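Aspartate aminotransferase (Giardia lamblia, PDB 3MEB) probably catalyses transfer of an amino group from L-aspartate to 2-oxoglutarate, giving oxaloacetate and L-glutamate, with pyridoxal 5'-phosphate as cofactor. Local coordinates at residues A[123-128]-A[132-137]; A[257-262]-A[269-274]; A[287-292]-A[312-317]. One frame throughout, in Å; residues are numbered along the deposited sequence.

Contact 1 of 3, residues A[123-128]-A[132-137]; sequences CQSLSG and LHIGFE. With SO4 (sulfate ion), chain E.
Leu132 folds back over the carbonyl of Gly128, one turn earlier in helix 127-142. Its backbone N donates to Gly128 O at 2.9 Å, the usual helical bond. The side chain follows the same oxygen. CB lies beside it, and CG comes nearer, with Leu132 CG 3.2 Å from Gly128 O. CG reaches it because chi1 (-65°) sets it next to its backbone N. Leu132 CD1 stays at 3.5 Å from Gly128 O. The other tip, CD2, turns to Ala272 of strand 269-274. Helix 157-166 and strand 237-242 also touch this side chain.

Ile134 faces strand 120-125. Its CG1 meets Ser125 OG at 4.1 Å, a loose van der Waals contact between methylene and hydroxyl.

At the helix start, Gly128 N makes a weak bond of 2.9 Å to O1 of a sulfate. Ser127 OG is 3.1 Å from that O1. Thr129, Ser276 and Arg285 of the same chain and Tyr90 of the second subunit also bond to it. Ser127 and Gly128 bind pyridoxal phosphate, so the sulfate, probably from the crystallisation liquor, may mimic its phosphate. The helix start thus presents an N-H and a hydroxyl to an anion, while Leu132 and Ile134 pack its next turn inward.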
loop_
_atom_site.group_PDB
_atom_site.type_symbol
_atom_site.label_atom_id
_atom_site.label_comp_id
_atom_site.label_asym_id
_atom_site.label_seq_id
_atom_site.Cartn_x
_atom_site.Cartn_y
_atom_site.Cartn_z
ATOM N N CYS A 123 -0.738 9.898 -10.338
ATOM C CA CYS A 123 -1.256 8.603 -9.885
ATOM C C CYS A 123 -1.192 8.548 -8.368
ATOM O O CYS A 123 -0.123 8.752 -7.783
ATOM C CB CYS A 123 -0.428 7.454 -10.492
ATOM S SG CYS A 123 -0.887 5.772 -10.083
ATOM N N GLN A 124 -2.336 8.277 -7.747
ATOM C CA GLN A 124 -2.381 8.041 -6.328
ATOM C C GLN A 124 -1.415 6.958 -5.935
ATOM O O GLN A 124 -1.237 5.960 -6.659
ATOM C CB GLN A 124 -3.783 7.605 -5.876
ATOM C CG GLN A 124 -3.933 7.538 -4.376
ATOM C CD GLN A 124 -5.368 7.311 -3.952
ATOM O OE1 GLN A 124 -6.293 7.696 -4.669
ATOM N NE2 GLN A 124 -5.560 6.612 -2.843
ATOM N N SER A 125 -0.785 7.157 -4.793
ATOM C CA SER A 125 0.060 6.118 -4.242
ATOM C C SER A 125 -0.033 6.080 -2.740
ATOM O O SER A 125 -0.802 6.821 -2.163
ATOM C CB SER A 125 1.503 6.251 -4.727
ATOM O OG SER A 125 2.217 5.096 -4.389
ATOM N N LEU A 126 0.704 5.165 -2.109
ATOM C CA LEU A 126 0.602 4.963 -0.678
ATOM C C LEU A 126 1.480 5.973 0.082
ATOM O O LEU A 126 2.595 5.666 0.528
ATOM C CB LEU A 126 0.988 3.535 -0.325
ATOM C CG LEU A 126 -0.078 2.522 -0.708
ATOM C CD1 LEU A 126 0.590 1.190 -0.625
ATOM C CD2 LEU A 126 -1.319 2.548 0.189
ATOM N N SER A 127 0.945 7.184 0.193
ATOM C CA SER A 127 1.619 8.326 0.795
ATOM C C SER A 127 2.994 8.568 0.191
ATOM O O SER A 127 3.293 8.125 -0.934
ATOM C CB SER A 127 1.671 8.142 2.326
ATOM O OG SER A 127 1.862 9.377 2.992
ATOM N N GLY A 128 3.841 9.255 0.943
ATOM C CA GLY A 128 5.161 9.595 0.465
ATOM C C GLY A 128 6.001 8.398 0.082
ATOM O O GLY A 128 6.659 8.390 -0.964
ATOM N N LEU A 132 7.450 7.340 -3.529
ATOM C CA LEU A 132 8.888 7.192 -3.818
ATOM C C LEU A 132 9.198 5.846 -4.397
ATOM O O LEU A 132 9.953 5.754 -5.345
ATOM C CB LEU A 132 9.741 7.371 -2.547
ATOM C CG LEU A 132 9.723 8.762 -1.881
ATOM C CD1 LEU A 132 10.065 8.664 -0.395
ATOM C CD2 LEU A 132 10.661 9.790 -2.654
ATOM N N HIS A 133 8.699 4.793 -3.764
ATOM C CA HIS A 133 8.862 3.464 -4.313
ATOM C C HIS A 133 8.499 3.399 -5.810
ATOM O O HIS A 133 9.327 2.998 -6.632
ATOM C CB HIS A 133 8.099 2.394 -3.516
ATOM C CG HIS A 133 8.113 1.053 -4.171
ATOM N ND1 HIS A 133 9.256 0.284 -4.276
ATOM C CD2 HIS A 133 7.129 0.353 -4.784
ATOM C CE1 HIS A 133 8.975 -0.826 -4.936
ATOM N NE2 HIS A 133 7.694 -0.805 -5.263
ATOM N N ILE A 134 7.270 3.773 -6.125
ATOM C CA ILE A 134 6.745 3.647 -7.493
ATOM C C ILE A 134 7.480 4.584 -8.457
ATOM O O ILE A 134 7.774 4.198 -9.600
ATOM C CB ILE A 134 5.211 3.883 -7.560
ATOM C CG1 ILE A 134 4.479 2.750 -6.833
ATOM C CG2 ILE A 134 4.722 3.960 -9.034
ATOM C CD1 ILE A 134 4.619 1.364 -7.511
ATOM N N GLY A 135 7.831 5.772 -7.967
ATOM C CA GLY A 135 8.543 6.746 -8.777
ATOM C C GLY A 135 10.001 6.337 -9.027
ATOM O O GLY A 135 10.496 6.410 -10.166
ATOM N N PHE A 136 10.665 5.812 -7.999
ATOM C CA PHE A 136 12.024 5.235 -8.171
ATOM C C PHE A 136 12.027 4.092 -9.204
ATOM O O PHE A 136 12.892 4.025 -10.119
ATOM C CB PHE A 136 12.562 4.717 -6.834
ATOM C CG PHE A 136 13.035 5.781 -5.882
ATOM C CD1 PHE A 136 12.671 7.118 -6.022
ATOM C CD2 PHE A 136 13.822 5.428 -4.788
ATOM C CE1 PHE A 136 13.091 8.069 -5.091
ATOM C CE2 PHE A 136 14.227 6.377 -3.868
ATOM C CZ PHE A 136 13.864 7.686 -4.020
ATOM N N GLU A 137 11.087 3.165 -9.048
ATOM C CA GLU A 137 10.960 2.050 -9.960
ATOM C C GLU A 137 10.568 2.530 -11.359
ATOM O O GLU A 137 11.075 2.017 -12.363
ATOM C CB GLU A 137 9.926 1.036 -9.456
ATOM C CG GLU A 137 9.648 -0.106 -10.412
ATOM C CD GLU A 137 8.540 -1.015 -9.919
ATOM O OE1 GLU A 137 7.452 -0.520 -9.482
ATOM O OE2 GLU A 137 8.736 -2.240 -10.012
HETATM S S SO4 E . 4.882 8.840 4.557
HETATM O O1 SO4 E . 4.808 9.938 3.622
HETATM O O2 SO4 E . 6.009 9.103 5.420
HETATM O O3 SO4 E . 3.690 8.799 5.402
HETATM O O4 SO4 E . 5.129 7.593 3.860
#

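Contact 2 of 3, residues A[257-262]-A[269-274]; sequences FAVRMF and VLVAQS. With SO4 (sulfate ion), chain E.
Val259 and Val271 meet through one methyl each, and their torsions choose which. In Val259, chi1 of 176° puts CG1 anti to the backbone N and sends it from helix 257-264 to the sheet. In Val271, the same setting (-180°) leaves CG2 beside the backbone N, facing the helix. Val259 CG1 and Val271 CG2 touch at 3.7 Å, and the two side chains cross obliquely.

Val269 forms the second point. Its CG1 lies 4.2 Å from Phe262 CB. The ring of Phe262 leads away from the strand, meeting Trp224 edge-to-face and packing on Phe240. Val269 and Val271 are two residues apart in strand 269-274, so both point to the helix. Met107 and Phe108 of helix 97-108 extend this apolar layer.

Helix 257-264 lies in the beta-alpha-beta crossover between parallel strands 237-242 and 269-274 of the large domain. The second strand ends in the cofactor pocket. Ser274 OG accepts a bond from Ser276 N and lies 3.0 Å from sulfate O1.

No hydrogen bond links the two segments, so buried methyl and methylene contacts hold the helix here. Polar chemistry sits at the far strand end, where a serine hydroxyl helps line an anion site.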
loop_
_atom_site.group_PDB
_atom_site.type_symbol
_atom_site.label_atom_id
_atom_site.label_comp_id
_atom_site.label_asym_id
_atom_site.label_seq_id
_atom_site.Cartn_x
_atom_site.Cartn_y
_atom_site.Cartn_z
ATOM N N PHE A 257 7.377 26.591 -4.111
ATOM C CA PHE A 257 8.215 27.423 -4.979
ATOM C C PHE A 257 9.129 26.664 -5.946
ATOM O O PHE A 257 9.104 26.904 -7.164
ATOM C CB PHE A 257 9.091 28.364 -4.149
ATOM C CG PHE A 257 10.026 29.193 -4.984
ATOM C CD1 PHE A 257 11.390 28.880 -5.057
ATOM C CD2 PHE A 257 9.538 30.270 -5.734
ATOM C CE1 PHE A 257 12.260 29.631 -5.835
ATOM C CE2 PHE A 257 10.398 31.029 -6.516
ATOM C CZ PHE A 257 11.774 30.701 -6.561
ATOM N N ALA A 258 9.926 25.748 -5.403
ATOM C CA ALA A 258 11.022 25.134 -6.152
ATOM C C ALA A 258 10.456 24.248 -7.214
ATOM O O ALA A 258 10.993 24.166 -8.293
ATOM C CB ALA A 258 11.957 24.331 -5.189
ATOM N N VAL A 259 9.377 23.552 -6.871
ATOM C CA VAL A 259 8.710 22.610 -7.785
ATOM C C VAL A 259 8.072 23.419 -8.928
ATOM O O VAL A 259 8.290 23.097 -10.110
ATOM C CB VAL A 259 7.615 21.789 -7.098
ATOM C CG1 VAL A 259 6.876 20.874 -8.143
ATOM C CG2 VAL A 259 8.168 20.953 -5.882
ATOM N N ARG A 260 7.305 24.460 -8.579
ATOM C CA ARG A 260 6.608 25.276 -9.597
ATOM C C ARG A 260 7.584 26.012 -10.539
ATOM O O ARG A 260 7.386 26.005 -11.773
ATOM C CB ARG A 260 5.589 26.223 -8.951
ATOM C CG ARG A 260 4.448 25.447 -8.273
ATOM C CD ARG A 260 3.362 26.349 -7.764
ATOM N NE ARG A 260 2.527 25.700 -6.761
ATOM C CZ ARG A 260 1.439 26.258 -6.221
ATOM N NH1 ARG A 260 1.041 27.453 -6.592
ATOM N NH2 ARG A 260 0.750 25.639 -5.297
ATOM N N MET A 261 8.636 26.600 -9.963
ATOM C CA MET A 261 9.683 27.261 -10.748
ATOM C C MET A 261 10.384 26.322 -11.716
ATOM O O MET A 261 10.611 26.667 -12.866
ATOM C CB MET A 261 10.735 27.899 -9.839
ATOM C CG MET A 261 11.815 28.610 -10.638
ATOM S SD MET A 261 12.975 29.536 -9.656
ATOM C CE MET A 261 13.675 28.222 -8.651
ATOM N N PHE A 262 10.738 25.135 -11.252
ATOM C CA PHE A 262 11.398 24.153 -12.107
ATOM C C PHE A 262 10.480 23.754 -13.264
ATOM O O PHE A 262 10.926 23.701 -14.405
ATOM C CB PHE A 262 11.826 22.923 -11.301
ATOM C CG PHE A 262 13.201 23.025 -10.683
ATOM C CD1 PHE A 262 13.752 24.233 -10.297
ATOM C CD2 PHE A 262 13.927 21.865 -10.416
ATOM C CE1 PHE A 262 15.040 24.279 -9.726
ATOM C CE2 PHE A 262 15.199 21.920 -9.846
ATOM C CZ PHE A 262 15.757 23.145 -9.504
ATOM N N VAL A 269 10.249 16.955 -14.048
ATOM C CA VAL A 269 10.249 16.592 -12.630
ATOM C C VAL A 269 9.343 15.423 -12.307
ATOM O O VAL A 269 8.395 15.123 -13.046
ATOM C CB VAL A 269 9.836 17.781 -11.749
ATOM C CG1 VAL A 269 10.513 19.081 -12.234
ATOM C CG2 VAL A 269 8.317 17.905 -11.648
ATOM N N LEU A 270 9.682 14.709 -11.233
ATOM C CA LEU A 270 8.726 13.926 -10.493
ATOM C C LEU A 270 8.506 14.583 -9.112
ATOM O O LEU A 270 9.390 15.295 -8.582
ATOM C CB LEU A 270 9.204 12.477 -10.330
ATOM C CG LEU A 270 9.143 11.570 -11.587
ATOM C CD1 LEU A 270 10.241 11.812 -12.552
ATOM C CD2 LEU A 270 9.218 10.112 -11.138
ATOM N N VAL A 271 7.326 14.356 -8.554
ATOM C CA VAL A 271 6.991 14.799 -7.193
ATOM C C VAL A 271 6.318 13.626 -6.477
ATOM O O VAL A 271 5.287 13.086 -6.958
ATOM C CB VAL A 271 6.042 16.000 -7.177
ATOM C CG1 VAL A 271 5.724 16.437 -5.776
ATOM C CG2 VAL A 271 6.627 17.219 -8.013
ATOM N N ALA A 272 6.895 13.239 -5.340
ATOM C CA ALA A 272 6.283 12.283 -4.427
ATOM C C ALA A 272 5.642 13.107 -3.319
ATOM O O ALA A 272 6.341 13.755 -2.520
ATOM C CB ALA A 272 7.303 11.362 -3.869
ATOM N N GLN A 273 4.328 13.145 -3.310
ATOM C CA GLN A 273 3.566 14.114 -2.494
ATOM C C GLN A 273 2.830 13.408 -1.364
ATOM O O GLN A 273 1.949 12.590 -1.635
ATOM C CB GLN A 273 2.603 14.864 -3.409
ATOM C CG GLN A 273 1.631 15.838 -2.673
ATOM C CD GLN A 273 0.592 16.441 -3.602
ATOM O OE1 GLN A 273 0.223 15.840 -4.616
ATOM N NE2 GLN A 273 0.086 17.604 -3.241
ATOM N N SER A 274 3.208 13.675 -0.120
ATOM C CA SER A 274 2.587 13.045 1.076
ATOM C C SER A 274 1.581 13.970 1.748
ATOM O O SER A 274 1.825 15.182 1.860
ATOM C CB SER A 274 3.685 12.675 2.089
ATOM O OG SER A 274 3.180 12.471 3.420
HETATM S S SO4 E . 4.882 8.840 4.557
HETATM O O1 SO4 E . 4.808 9.938 3.622
HETATM O O2 SO4 E . 6.009 9.103 5.420
HETATM O O3 SO4 E . 3.690 8.799 5.402
HETATM O O4 SO4 E . 5.129 7.593 3.860
#

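Contact 3 of 3, residues A[287-292]-A[312-317]; sequences GCLHVV and SGMTLQ
Met314 of helix 300-319 reaches strand 287-292 with its sulfur and terminal methyl. Its chain starts with CG beside the backbone N (chi1 -67°). It then runs extended through chi2 (-178°), which carries SD out to the sheet. A bend at chi3 (-90°) swings CE off the chain's extended line.

Leu289 meets the sulfur. Its CG stands opposite the backbone N about the CA-CB bond, and this brings both CG and a methyl up to SD. Leu289 CD2 touches Met314 SD at 3.5 Å, and the branch carbon Leu289 CG lies 3.9 Å from the same SD. Val291 is nearest the methyl: Val291 CG2 is 4.1 Å from Met314 CE. In Val291 it is CG1 that lies anti to the backbone N, which leaves CG2 beside that N to meet the methyl.

Phe138 of helix 127-142 packs on both Val291 and Met314, and Phe25 of the second subunit reaches Val291. One turn past Met314, Gln317 NE2 is bonded to Glu137 OE1 and Ile134 O of helix 127-142.

Helix 300-319 thus packs on the sheet of the large domain. Between these two segments, Met314 alone carries the contact from the helix side. No hydrogen bond crosses between them. The contact is hydrophobic packing of a buried thioether and its methyl on leucine and valine carbons.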
loop_
_atom_site.group_PDB
_atom_site.type_symbol
_atom_site.label_atom_id
_atom_site.label_comp_id
_atom_site.label_asym_id
_atom_site.label_seq_id
_atom_site.Cartn_x
_atom_site.Cartn_y
_atom_site.Cartn_z
ATOM N N GLY A 287 -1.205 9.676 -0.519
ATOM C CA GLY A 287 -0.302 10.562 -1.227
ATOM C C GLY A 287 -0.513 10.434 -2.721
ATOM O O GLY A 287 -1.420 9.737 -3.167
ATOM N N CYS A 288 0.332 11.121 -3.494
ATOM C CA CYS A 288 0.226 11.121 -4.950
ATOM C C CYS A 288 1.601 11.264 -5.574
ATOM O O CYS A 288 2.444 12.039 -5.061
ATOM C CB CYS A 288 -0.647 12.274 -5.412
ATOM S SG CYS A 288 -1.283 12.140 -7.108
ATOM N N LEU A 289 1.789 10.539 -6.674
ATOM C CA LEU A 289 2.992 10.616 -7.518
ATOM C C LEU A 289 2.660 11.418 -8.777
ATOM O O LEU A 289 1.616 11.160 -9.430
ATOM C CB LEU A 289 3.466 9.238 -7.907
ATOM C CG LEU A 289 4.740 9.128 -8.743
ATOM C CD1 LEU A 289 5.931 9.886 -8.077
ATOM C CD2 LEU A 289 5.054 7.647 -8.939
ATOM N N HIS A 290 3.508 12.385 -9.100
ATOM C CA HIS A 290 3.372 13.156 -10.352
ATOM C C HIS A 290 4.657 13.074 -11.183
ATOM O O HIS A 290 5.743 13.120 -10.619
ATOM C CB HIS A 290 3.128 14.604 -10.082
ATOM C CG HIS A 290 2.051 14.893 -9.077
ATOM N ND1 HIS A 290 0.711 14.919 -9.401
ATOM C CD2 HIS A 290 2.131 15.255 -7.773
ATOM C CE1 HIS A 290 0.005 15.249 -8.334
ATOM N NE2 HIS A 290 0.841 15.477 -7.328
ATOM N N VAL A 291 4.494 12.946 -12.498
ATOM C CA VAL A 291 5.572 13.110 -13.456
ATOM C C VAL A 291 5.104 14.282 -14.316
ATOM O O VAL A 291 3.980 14.292 -14.851
ATOM C CB VAL A 291 5.831 11.872 -14.356
ATOM C CG1 VAL A 291 7.044 12.107 -15.207
ATOM C CG2 VAL A 291 6.014 10.575 -13.537
ATOM N N VAL A 292 5.915 15.323 -14.372
ATOM C CA VAL A 292 5.621 16.470 -15.268
ATOM C C VAL A 292 6.657 16.555 -16.409
ATOM O O VAL A 292 7.813 16.964 -16.186
ATOM C CB VAL A 292 5.634 17.779 -14.508
ATOM C CG1 VAL A 292 5.079 18.905 -15.406
ATOM C CG2 VAL A 292 4.845 17.667 -13.192
ATOM N N SER A 312 -0.385 5.057 -17.176
ATOM C CA SER A 312 -0.605 3.628 -17.458
ATOM C C SER A 312 0.557 2.741 -16.933
ATOM O O SER A 312 0.336 1.649 -16.375
ATOM C CB SER A 312 -0.899 3.428 -18.953
ATOM O OG SER A 312 0.247 3.157 -19.734
ATOM N N GLY A 313 1.791 3.229 -17.033
ATOM C CA GLY A 313 2.933 2.465 -16.500
ATOM C C GLY A 313 2.925 2.451 -14.978
ATOM O O GLY A 313 3.114 1.393 -14.342
ATOM N N MET A 314 2.724 3.617 -14.365
ATOM C CA MET A 314 2.644 3.646 -12.872
ATOM C C MET A 314 1.583 2.667 -12.355
ATOM O O MET A 314 1.808 1.931 -11.380
ATOM C CB MET A 314 2.354 5.066 -12.357
ATOM C CG MET A 314 3.500 6.022 -12.617
ATOM S SD MET A 314 3.269 7.696 -12.005
ATOM C CE MET A 314 2.510 8.496 -13.376
ATOM N N THR A 315 0.422 2.653 -13.005
ATOM C CA THR A 315 -0.697 1.819 -12.519
ATOM C C THR A 315 -0.429 0.341 -12.760
ATOM O O THR A 315 -0.890 -0.530 -12.000
ATOM C CB THR A 315 -2.057 2.263 -13.081
ATOM O OG1 THR A 315 -2.070 2.162 -14.508
ATOM C CG2 THR A 315 -2.393 3.734 -12.606
ATOM N N LEU A 316 0.349 0.037 -13.787
ATOM C CA LEU A 316 0.748 -1.341 -14.016
ATOM C C LEU A 316 1.710 -1.764 -12.883
ATOM O O LEU A 316 1.570 -2.830 -12.315
ATOM C CB LEU A 316 1.405 -1.499 -15.377
ATOM C CG LEU A 316 1.984 -2.863 -15.663
ATOM C CD1 LEU A 316 0.987 -4.022 -15.467
ATOM C CD2 LEU A 316 2.607 -2.795 -17.063
ATOM N N GLN A 317 2.652 -0.878 -12.525
ATOM C CA GLN A 317 3.551 -1.160 -11.397
ATOM C C GLN A 317 2.775 -1.450 -10.139
ATOM O O GLN A 317 3.009 -2.465 -9.444
ATOM C CB GLN A 317 4.498 0.018 -11.155
ATOM C CG GLN A 317 5.569 0.213 -12.261
ATOM C CD GLN A 317 6.200 1.547 -12.110
ATOM O OE1 GLN A 317 6.130 2.410 -13.015
ATOM N NE2 GLN A 317 6.762 1.785 -10.931
#

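From the N terminus the three contacts come in series, and none nests or crosses. Contact 1 closes a gap of three helical residues, as strand 120-125 turns into helix 127-142. Contact 2 closes a six-residue connection between helix 257-264 and strand 269-274. Contact 3 spans 19 residues, mostly helix, from strand 287-292 to helix 300-319. All three reach the same mixed sheet. Strand 287-292 lies between strands 120-125 and 269-274 and is antiparallel to both, so it joins contact 3 to the other two. Ser127 and Ser274 bring contacts 1 and 2 to one sulfate. The segments of all three touch the second subunit, those of contact 2 only through Leu270.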